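Local coordinates for protein 4-hydroxybutyrate CoA-transferase (Porphyromonas gingivalis, PDB 3D3U) that probably transfers coenzyme A between acyl-CoA thioesters and carboxylates such as acetate or 4-hydroxybutyrate, at residues A[30-35]-A[140-145]; A[117-122]-A[151-156]; A[165-170]-A[287-292]. All blocks are in the same frame, centred on the assembly; numbering follows the deposited sequence.

Interaction 1 (A[30-35]-A[140-145]); sequences FGHAAA and DYTKAA
His-32 reaches from the loop 30-35 into the start of helix 142-148, where Asp-140 and Tyr-141 receive it. Its CB faces the phenol end of Tyr-141, at a separation from the hydroxyl modelled too short to be trusted. One step out, CG lies beneath the Tyr-141 ring carbon CE2, which stands over one face of the imidazole, displaced toward the rim. CD2 and NE2 meet that same carbon at 3.8 and 4.1 Å. Tyr-141 CG sits between its backbone N and carbonyl carbon (chi1 64°), from where the ring reaches His-32; the rings are oblique, planes at 46°. On the other branch, ND1 lies 3.4 Å from Asp-140 OD2, which is at the imidazole edge, in its plane, and 3.2 Å from CE1; the carboxylate is turned 84° against the ring. Ala-33 CB covers the opposite imidazole face. Gly-31 CA packs on Thr-142 CB at 3.5 Å. Tyr-141 OH donates to Phe-30 O at 2.9 Å, although the hydroxyl position is somewhat uncertain. Asp-140 OD1 accepts from Thr-142 N, a cap on the helix start, though OD1 is less surely placed. Ser-138 OG lies within hydrogen-bonding reach of Asp-140 OD2 and His-32 O, which would have to share its one proton. The contact is buried at the C-terminal end of strand 27-30: Tyr-141 rests on Val-29, Thr-142 touches Val-122 of strand 119-125, and Phe-30 packs against helix 38-46.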
loop_
_atom_site.group_PDB
_atom_site.type_symbol
_atom_site.label_atom_id
_atom_site.label_comp_id
_atom_site.label_asym_id
_atom_site.label_seq_id
_atom_site.Cartn_x
_atom_site.Cartn_y
_atom_site.Cartn_z
ATOM N N PHE A 30 -3.050 15.382 -2.926
ATOM C CA PHE A 30 -3.570 14.581 -4.095
ATOM C C PHE A 30 -3.800 13.183 -3.694
ATOM O O PHE A 30 -3.027 12.646 -2.920
ATOM C CB PHE A 30 -2.556 14.476 -5.195
ATOM C CG PHE A 30 -2.302 15.776 -5.965
ATOM C CD1 PHE A 30 -1.262 15.821 -6.952
ATOM C CD2 PHE A 30 -3.096 16.917 -5.758
ATOM C CE1 PHE A 30 -0.989 16.925 -7.672
ATOM C CE2 PHE A 30 -2.860 18.035 -6.518
ATOM C CZ PHE A 30 -1.783 18.053 -7.476
ATOM N N GLY A 31 -4.846 12.540 -4.199
ATOM C CA GLY A 31 -5.175 11.101 -3.806
ATOM C C GLY A 31 -4.043 10.299 -4.391
ATOM O O GLY A 31 -3.275 10.844 -5.256
ATOM N N HIS A 32 -3.817 9.058 -3.952
ATOM C CA HIS A 32 -2.495 8.562 -4.463
ATOM C C HIS A 32 -2.480 7.321 -5.251
ATOM O O HIS A 32 -3.497 6.781 -5.412
ATOM C CB HIS A 32 -1.326 8.637 -3.436
ATOM C CG HIS A 32 -1.178 7.390 -2.627
ATOM N ND1 HIS A 32 -2.286 6.652 -2.226
ATOM C CD2 HIS A 32 -0.074 6.720 -2.205
ATOM C CE1 HIS A 32 -1.843 5.586 -1.557
ATOM N NE2 HIS A 32 -0.517 5.600 -1.546
ATOM N N ALA A 33 -1.302 6.981 -5.801
ATOM C CA ALA A 33 -0.970 5.669 -6.392
ATOM C C ALA A 33 -1.569 5.741 -7.784
ATOM O O ALA A 33 -1.169 6.627 -8.559
ATOM C CB ALA A 33 -1.506 4.476 -5.563
ATOM N N ALA A 34 -2.523 4.865 -8.124
ATOM C CA ALA A 34 -3.025 4.795 -9.502
ATOM C C ALA A 34 -4.249 5.647 -9.598
ATOM O O ALA A 34 -4.818 5.687 -10.691
ATOM C CB ALA A 34 -3.331 3.381 -9.932
ATOM N N ALA A 35 -4.587 6.382 -8.518
ATOM C CA ALA A 35 -5.738 7.234 -8.481
ATOM C C ALA A 35 -5.306 8.644 -8.416
ATOM O O ALA A 35 -6.125 9.501 -8.075
ATOM C CB ALA A 35 -6.600 6.952 -7.286
ATOM N N ASP A 140 -7.000 4.484 1.141
ATOM C CA ASP A 140 -5.882 4.829 1.994
ATOM C C ASP A 140 -5.967 6.133 2.721
ATOM O O ASP A 140 -6.669 6.187 3.738
ATOM C CB ASP A 140 -4.609 4.714 1.209
ATOM C CG ASP A 140 -4.720 5.374 -0.080
ATOM O OD1 ASP A 140 -4.736 6.644 -0.107
ATOM O OD2 ASP A 140 -4.838 4.687 -1.124
ATOM N N TYR A 141 -5.275 7.171 2.253
ATOM C CA TYR A 141 -5.293 8.469 3.023
ATOM C C TYR A 141 -6.141 9.445 2.275
ATOM O O TYR A 141 -6.441 10.568 2.759
ATOM C CB TYR A 141 -3.934 9.104 3.204
ATOM C CG TYR A 141 -3.291 9.522 1.904
ATOM C CD1 TYR A 141 -3.562 10.722 1.313
ATOM C CD2 TYR A 141 -2.319 8.766 1.314
ATOM C CE1 TYR A 141 -2.919 11.101 0.159
ATOM C CE2 TYR A 141 -1.669 9.183 0.148
ATOM C CZ TYR A 141 -1.983 10.324 -0.394
ATOM O OH TYR A 141 -1.325 10.692 -1.525
ATOM N N THR A 142 -6.443 9.003 1.062
ATOM C CA THR A 142 -7.161 9.805 0.188
ATOM C C THR A 142 -8.630 9.994 0.623
ATOM O O THR A 142 -9.200 11.029 0.372
ATOM C CB THR A 142 -6.970 9.394 -1.311
ATOM O OG1 THR A 142 -8.255 9.416 -1.920
ATOM C CG2 THR A 142 -6.537 7.931 -1.544
ATOM N N LYS A 143 -9.281 9.082 1.295
ATOM C CA LYS A 143 -10.634 9.411 1.620
ATOM C C LYS A 143 -10.686 10.286 2.865
ATOM O O LYS A 143 -11.590 11.186 2.997
ATOM C CB LYS A 143 -11.397 8.156 1.863
ATOM C CG LYS A 143 -12.653 8.271 2.632
ATOM C CD LYS A 143 -13.447 7.049 2.408
ATOM C CE LYS A 143 -14.923 7.312 2.566
ATOM N NZ LYS A 143 -15.313 7.331 3.985
ATOM N N ALA A 144 -9.764 10.047 3.805
ATOM C CA ALA A 144 -9.709 10.900 4.956
ATOM C C ALA A 144 -9.451 12.344 4.550
ATOM O O ALA A 144 -9.960 13.303 5.130
ATOM C CB ALA A 144 -8.661 10.455 5.793
ATOM N N ALA A 145 -8.604 12.530 3.576
ATOM C CA ALA A 145 -8.292 13.874 3.083
ATOM C C ALA A 145 -9.572 14.495 2.549
ATOM O O ALA A 145 -9.927 15.604 3.007
ATOM C CB ALA A 145 -7.227 13.790 1.981
#

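Interaction 2 (A[117-122]-A[151-156]); sequences LDVAVV and VVVAEV
Strands 119-122 and 151-156 run parallel, their axes 4.7 Å apart at closest approach and 13° from parallel, with Ala-120 level with Val-152, Val-121 with Val-153 and Val-122 with Ala-154. Ala-120 and Val-122 turn both their N and O toward the partner strand. Ala-120 N donates to Val-151 O (3.0 Å), and Ala-120 O accepts from Val-153 N. Val-122 repeats the pattern, its N bonding Val-153 O and its O receiving Glu-155 N at 2.9 Å. A weak bond from Val-151 N to Asp-118 O begins the series. These are the fourth and fifth strands across a six-stranded parallel sheet of Rossmann-like order 3-2-1-4-5-6, and helix 142-148 lies between them in the chain, within a beta-alpha-beta crossover. On one face Val-119, Val-121, Val-151 and Val-153 form a branched aliphatic surface. Val-121 CG2, anti to its carbonyl carbon, lies alongside Val-153 and touches its CB at 3.8 Å, while Val-119 CG2 meets Val-153 CG2 at 3.9 Å. The opposite face is leaner: Val-122 CG2 packs on Ala-154 CB at 3.9 Å. Glu-155 extends its carboxylate to helix 38-46, forming a salt bridge with Arg-39 and accepting from Phe-40 N.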
loop_
_atom_site.group_PDB
_atom_site.type_symbol
_atom_site.label_atom_id
_atom_site.label_comp_id
_atom_site.label_asym_id
_atom_site.label_seq_id
_atom_site.Cartn_x
_atom_site.Cartn_y
_atom_site.Cartn_z
ATOM N N LEU A 117 -4.902 20.871 5.347
ATOM C CA LEU A 117 -5.352 20.786 3.965
ATOM C C LEU A 117 -6.565 21.679 3.706
ATOM O O LEU A 117 -7.553 21.700 4.462
ATOM C CB LEU A 117 -5.607 19.306 3.635
ATOM C CG LEU A 117 -6.973 18.830 3.222
ATOM C CD1 LEU A 117 -6.784 18.083 1.953
ATOM C CD2 LEU A 117 -7.655 17.954 4.226
ATOM N N ASP A 118 -6.475 22.422 2.632
ATOM C CA ASP A 118 -7.533 23.271 2.238
ATOM C C ASP A 118 -8.410 22.619 1.122
ATOM O O ASP A 118 -9.682 22.759 1.136
ATOM C CB ASP A 118 -6.894 24.585 1.711
ATOM C CG ASP A 118 -6.402 25.507 2.826
ATOM O OD1 ASP A 118 -7.112 25.598 3.909
ATOM O OD2 ASP A 118 -5.313 26.170 2.690
ATOM N N VAL A 119 -7.728 22.004 0.131
ATOM C CA VAL A 119 -8.374 21.323 -0.988
ATOM C C VAL A 119 -7.830 19.903 -1.126
ATOM O O VAL A 119 -6.640 19.711 -1.101
ATOM C CB VAL A 119 -8.220 22.114 -2.375
ATOM C CG1 VAL A 119 -7.087 23.022 -2.368
ATOM C CG2 VAL A 119 -8.112 21.174 -3.629
ATOM N N ALA A 120 -8.702 18.935 -1.303
ATOM C CA ALA A 120 -8.311 17.584 -1.581
ATOM C C ALA A 120 -8.569 17.276 -3.066
ATOM O O ALA A 120 -9.689 17.359 -3.523
ATOM C CB ALA A 120 -9.124 16.611 -0.638
ATOM N N VAL A 121 -7.553 16.928 -3.834
ATOM C CA VAL A 121 -7.782 16.610 -5.242
ATOM C C VAL A 121 -7.710 15.114 -5.479
ATOM O O VAL A 121 -6.643 14.595 -5.389
ATOM C CB VAL A 121 -6.786 17.283 -6.165
ATOM C CG1 VAL A 121 -6.945 16.810 -7.619
ATOM C CG2 VAL A 121 -7.076 18.673 -6.119
ATOM N N VAL A 122 -8.823 14.440 -5.789
ATOM C CA VAL A 122 -8.907 13.012 -5.903
ATOM C C VAL A 122 -9.442 12.572 -7.238
ATOM O O VAL A 122 -10.093 13.323 -7.987
ATOM C CB VAL A 122 -9.869 12.393 -4.856
ATOM C CG1 VAL A 122 -9.494 12.778 -3.441
ATOM C CG2 VAL A 122 -11.298 12.771 -5.127
ATOM N N VAL A 151 -12.807 22.001 0.314
ATOM C CA VAL A 151 -13.025 22.086 -1.131
ATOM C C VAL A 151 -12.437 20.811 -1.630
ATOM O O VAL A 151 -11.234 20.498 -1.347
ATOM C CB VAL A 151 -12.163 23.184 -1.744
ATOM C CG1 VAL A 151 -12.136 23.120 -3.282
ATOM C CG2 VAL A 151 -12.577 24.492 -1.286
ATOM N N VAL A 152 -13.223 20.079 -2.396
ATOM C CA VAL A 152 -12.785 18.789 -2.925
ATOM C C VAL A 152 -12.882 18.747 -4.466
ATOM O O VAL A 152 -13.974 18.864 -5.070
ATOM C CB VAL A 152 -13.707 17.691 -2.346
ATOM C CG1 VAL A 152 -13.293 16.314 -2.819
ATOM C CG2 VAL A 152 -13.670 17.782 -0.933
ATOM N N VAL A 153 -11.760 18.550 -5.129
ATOM C CA VAL A 153 -11.814 18.541 -6.579
ATOM C C VAL A 153 -11.755 17.089 -7.096
ATOM O O VAL A 153 -10.739 16.451 -6.959
ATOM C CB VAL A 153 -10.658 19.321 -7.096
ATOM C CG1 VAL A 153 -10.713 19.383 -8.603
ATOM C CG2 VAL A 153 -10.652 20.736 -6.493
ATOM N N ALA A 154 -12.806 16.546 -7.685
ATOM C CA ALA A 154 -12.736 15.150 -8.026
ATOM C C ALA A 154 -12.706 14.991 -9.546
ATOM O O ALA A 154 -13.583 15.559 -10.204
ATOM C CB ALA A 154 -13.903 14.479 -7.524
ATOM N N GLU A 155 -11.769 14.221 -10.111
ATOM C CA GLU A 155 -11.807 14.000 -11.506
ATOM C C GLU A 155 -12.692 12.837 -11.602
ATOM O O GLU A 155 -12.438 11.801 -11.056
ATOM C CB GLU A 155 -10.442 13.581 -12.037
ATOM C CG GLU A 155 -9.333 14.629 -12.049
ATOM C CD GLU A 155 -7.916 14.082 -12.508
ATOM O OE1 GLU A 155 -6.890 14.857 -12.325
ATOM O OE2 GLU A 155 -7.756 12.928 -13.084
ATOM N N VAL A 156 -13.775 12.976 -12.314
ATOM C CA VAL A 156 -14.702 11.837 -12.494
ATOM C C VAL A 156 -14.330 10.891 -13.672
ATOM O O VAL A 156 -14.432 11.236 -14.847
ATOM C CB VAL A 156 -16.150 12.310 -12.528
ATOM C CG1 VAL A 156 -17.086 11.123 -12.886
ATOM C CG2 VAL A 156 -16.470 12.944 -11.175
#

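Interaction 3 (A[165-170]-A[287-292])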
loop_
_atom_site.group_PDB
_atom_site.type_symbol
_atom_site.label_atom_id
_atom_site.label_comp_id
_atom_site.label_asym_id
_atom_site.label_seq_id
_atom_site.Cartn_x
_atom_site.Cartn_y
_atom_site.Cartn_z
ATOM N N GLY A 165 -17.056 -1.375 0.047
ATOM C CA GLY A 165 -16.500 -1.136 1.360
ATOM C C GLY A 165 -16.690 0.326 1.730
ATOM O O GLY A 165 -17.582 1.009 1.214
ATOM N N GLU A 166 -15.882 0.858 2.623
ATOM C CA GLU A 166 -16.107 2.249 3.059
ATOM C C GLU A 166 -15.379 3.150 2.112
ATOM O O GLU A 166 -14.518 3.925 2.548
ATOM C CB GLU A 166 -15.440 2.481 4.374
ATOM C CG GLU A 166 -16.284 2.813 5.533
ATOM C CD GLU A 166 -15.380 3.488 6.551
ATOM O OE1 GLU A 166 -14.660 4.505 6.200
ATOM O OE2 GLU A 166 -15.344 2.958 7.701
ATOM N N ASN A 167 -15.735 3.061 0.830
ATOM C CA ASN A 167 -14.982 3.646 -0.243
ATOM C C ASN A 167 -15.827 4.580 -1.082
ATOM O O ASN A 167 -15.593 4.727 -2.287
ATOM C CB ASN A 167 -14.516 2.521 -1.154
ATOM C CG ASN A 167 -13.298 2.901 -1.906
ATOM O OD1 ASN A 167 -12.678 3.975 -1.617
ATOM N ND2 ASN A 167 -12.942 2.079 -2.897
ATOM N N LEU A 168 -16.841 5.207 -0.513
ATOM C CA LEU A 168 -17.746 5.999 -1.352
ATOM C C LEU A 168 -17.658 7.457 -0.996
ATOM O O LEU A 168 -17.269 7.789 0.126
ATOM C CB LEU A 168 -19.183 5.543 -1.190
ATOM C CG LEU A 168 -19.656 4.366 -2.019
ATOM C CD1 LEU A 168 -18.554 3.339 -2.266
ATOM C CD2 LEU A 168 -20.923 3.763 -1.351
ATOM N N ILE A 169 -18.074 8.308 -1.935
ATOM C CA ILE A 169 -18.220 9.715 -1.647
ATOM C C ILE A 169 -19.359 10.301 -2.473
ATOM O O ILE A 169 -19.485 10.101 -3.698
ATOM C CB ILE A 169 -16.859 10.405 -1.885
ATOM C CG1 ILE A 169 -16.731 11.741 -1.161
ATOM C CG2 ILE A 169 -16.475 10.463 -3.432
ATOM C CD1 ILE A 169 -17.491 12.767 -1.778
ATOM N N HIS A 170 -20.243 10.994 -1.809
ATOM C CA HIS A 170 -21.407 11.459 -2.537
ATOM C C HIS A 170 -21.075 12.653 -3.415
ATOM O O HIS A 170 -20.151 13.451 -3.107
ATOM C CB HIS A 170 -22.555 11.800 -1.607
ATOM C CG HIS A 170 -23.819 12.106 -2.337
ATOM N ND1 HIS A 170 -24.691 11.126 -2.762
ATOM C CD2 HIS A 170 -24.356 13.285 -2.733
ATOM C CE1 HIS A 170 -25.714 11.689 -3.379
ATOM N NE2 HIS A 170 -25.533 12.999 -3.370
ATOM N N ILE A 287 -14.601 -7.772 -3.341
ATOM C CA ILE A 287 -13.503 -6.866 -3.117
ATOM C C ILE A 287 -14.019 -5.605 -2.505
ATOM O O ILE A 287 -15.070 -5.102 -2.944
ATOM C CB ILE A 287 -12.804 -6.592 -4.404
ATOM C CG1 ILE A 287 -11.633 -7.580 -4.532
ATOM C CG2 ILE A 287 -12.241 -5.186 -4.455
ATOM C CD1 ILE A 287 -11.637 -8.432 -5.814
ATOM N N GLU A 288 -13.287 -5.131 -1.478
ATOM C CA GLU A 288 -13.660 -3.952 -0.733
ATOM C C GLU A 288 -12.521 -3.056 -0.213
ATOM O O GLU A 288 -11.479 -3.571 0.333
ATOM C CB GLU A 288 -14.534 -4.376 0.407
ATOM C CG GLU A 288 -15.872 -4.849 -0.123
ATOM C CD GLU A 288 -16.735 -5.397 0.995
ATOM O OE1 GLU A 288 -16.159 -5.689 2.056
ATOM O OE2 GLU A 288 -17.979 -5.521 0.832
ATOM N N CYS A 289 -12.691 -1.725 -0.318
ATOM C CA CYS A 289 -11.627 -0.882 0.174
ATOM C C CYS A 289 -11.936 -0.252 1.462
ATOM O O CYS A 289 -13.084 -0.035 1.782
ATOM C CB CYS A 289 -11.277 0.135 -0.871
ATOM S SG CYS A 289 -10.351 -0.688 -2.213
ATOM N N TYR A 290 -10.900 -0.011 2.231
ATOM C CA TYR A 290 -11.026 0.824 3.386
ATOM C C TYR A 290 -9.785 1.644 3.557
ATOM O O TYR A 290 -8.684 1.309 3.099
ATOM C CB TYR A 290 -11.094 -0.012 4.611
ATOM C CG TYR A 290 -12.264 -0.906 4.639
ATOM C CD1 TYR A 290 -13.486 -0.549 5.285
ATOM C CD2 TYR A 290 -12.179 -2.143 4.014
ATOM C CE1 TYR A 290 -14.583 -1.421 5.273
ATOM C CE2 TYR A 290 -13.242 -3.005 3.996
ATOM C CZ TYR A 290 -14.408 -2.650 4.611
ATOM O OH TYR A 290 -15.332 -3.618 4.475
ATOM N N PRO A 291 -9.924 2.712 4.286
ATOM C CA PRO A 291 -8.801 3.591 4.482
ATOM C C PRO A 291 -7.748 2.931 5.370
ATOM O O PRO A 291 -8.009 1.920 6.063
ATOM C CB PRO A 291 -9.432 4.793 5.205
ATOM C CG PRO A 291 -10.878 4.427 5.600
ATOM C CD PRO A 291 -11.152 3.110 5.022
ATOM N N VAL A 292 -6.561 3.517 5.401
ATOM C CA VAL A 292 -5.491 2.957 6.223
ATOM C C VAL A 292 -5.608 3.250 7.701
ATOM O O VAL A 292 -4.981 2.564 8.535
ATOM C CB VAL A 292 -4.197 3.631 5.894
ATOM C CG1 VAL A 292 -3.455 2.851 4.850
ATOM C CG2 VAL A 292 -4.444 5.131 5.517
#
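Gly-165 makes a one-residue parallel bridge to Cys-289 while holding a positive phi of 78°, a backbone shape that favours glycine. Having no side chain, it brings its CA to 3.6 Å from Cys-289 O and fits close against Glu-288, whose CG lies 3.7 Å from Gly-165 N. Backbone bonds on either side of Gly-165 complete the bridge: Cys-289 pairs with Gly-164, and Glu-166 N donates to Cys-289 O at 3.1 Å, a weak bond bent to 122°. Immediately afterwards the chain turns away through an inverse gamma turn centred on Glu-166, closed by a weak bond from Asn-167 N to Gly-165 O. Three side-chain meetings follow. Glu-166 CB approaches the Tyr-290 ring obliquely, 3.7 Å from CD1. The rest of Glu-166 is extended beyond CG and crosses Pro-291 at about a right angle, OE1 lying 3.8 Å from Pro-291 CG. Asn-167, with CG anti to the backbone N (chi1 -155°), lays its amide beside Cys-289: ND2 is 3.3 Å from CB and 3.9 Å from SG, and donates to Gly-136 O outside the contact. The bridge puts the short strand 164-165 at the edge of the mixed sheet that continues through strand 287-289, joining a segment of the N-terminal family region to one of the C-terminal region; Pro-291 is the N-cap of helix 292-295. With one weak, bent hydrogen bond between the segments and otherwise mainly van der Waals touches, the fit probably depends on shape more than on charge. The Glu-166 carboxylate, whose long ion pair to Lys-143 is weak, probably contributes little directional hold.

In the fold
Interaction 2 lies within the six-stranded parallel sheet of the N-terminal family region, and interaction 1 sits at the C-terminal end of its strand 27-30; their segments alternate along the chain. Their centres are 10 Å apart, and Gly-31 N probably bonds to Val-121 O, extending the pairing of strands 27-30 and 119-125. Interaction 3 comes later, its centre 11 Å from interaction 1 and about 17 Å from interaction 2, which it does not touch. Asp-140 O probably accepts from Val-292 N, and Lys-143 packs against 166-168. The helix start of interaction 1 thus touches both strand 119-125 of the parallel sheet and the segment after strand 287-289 of the mixed sheet, where the two family regions meet.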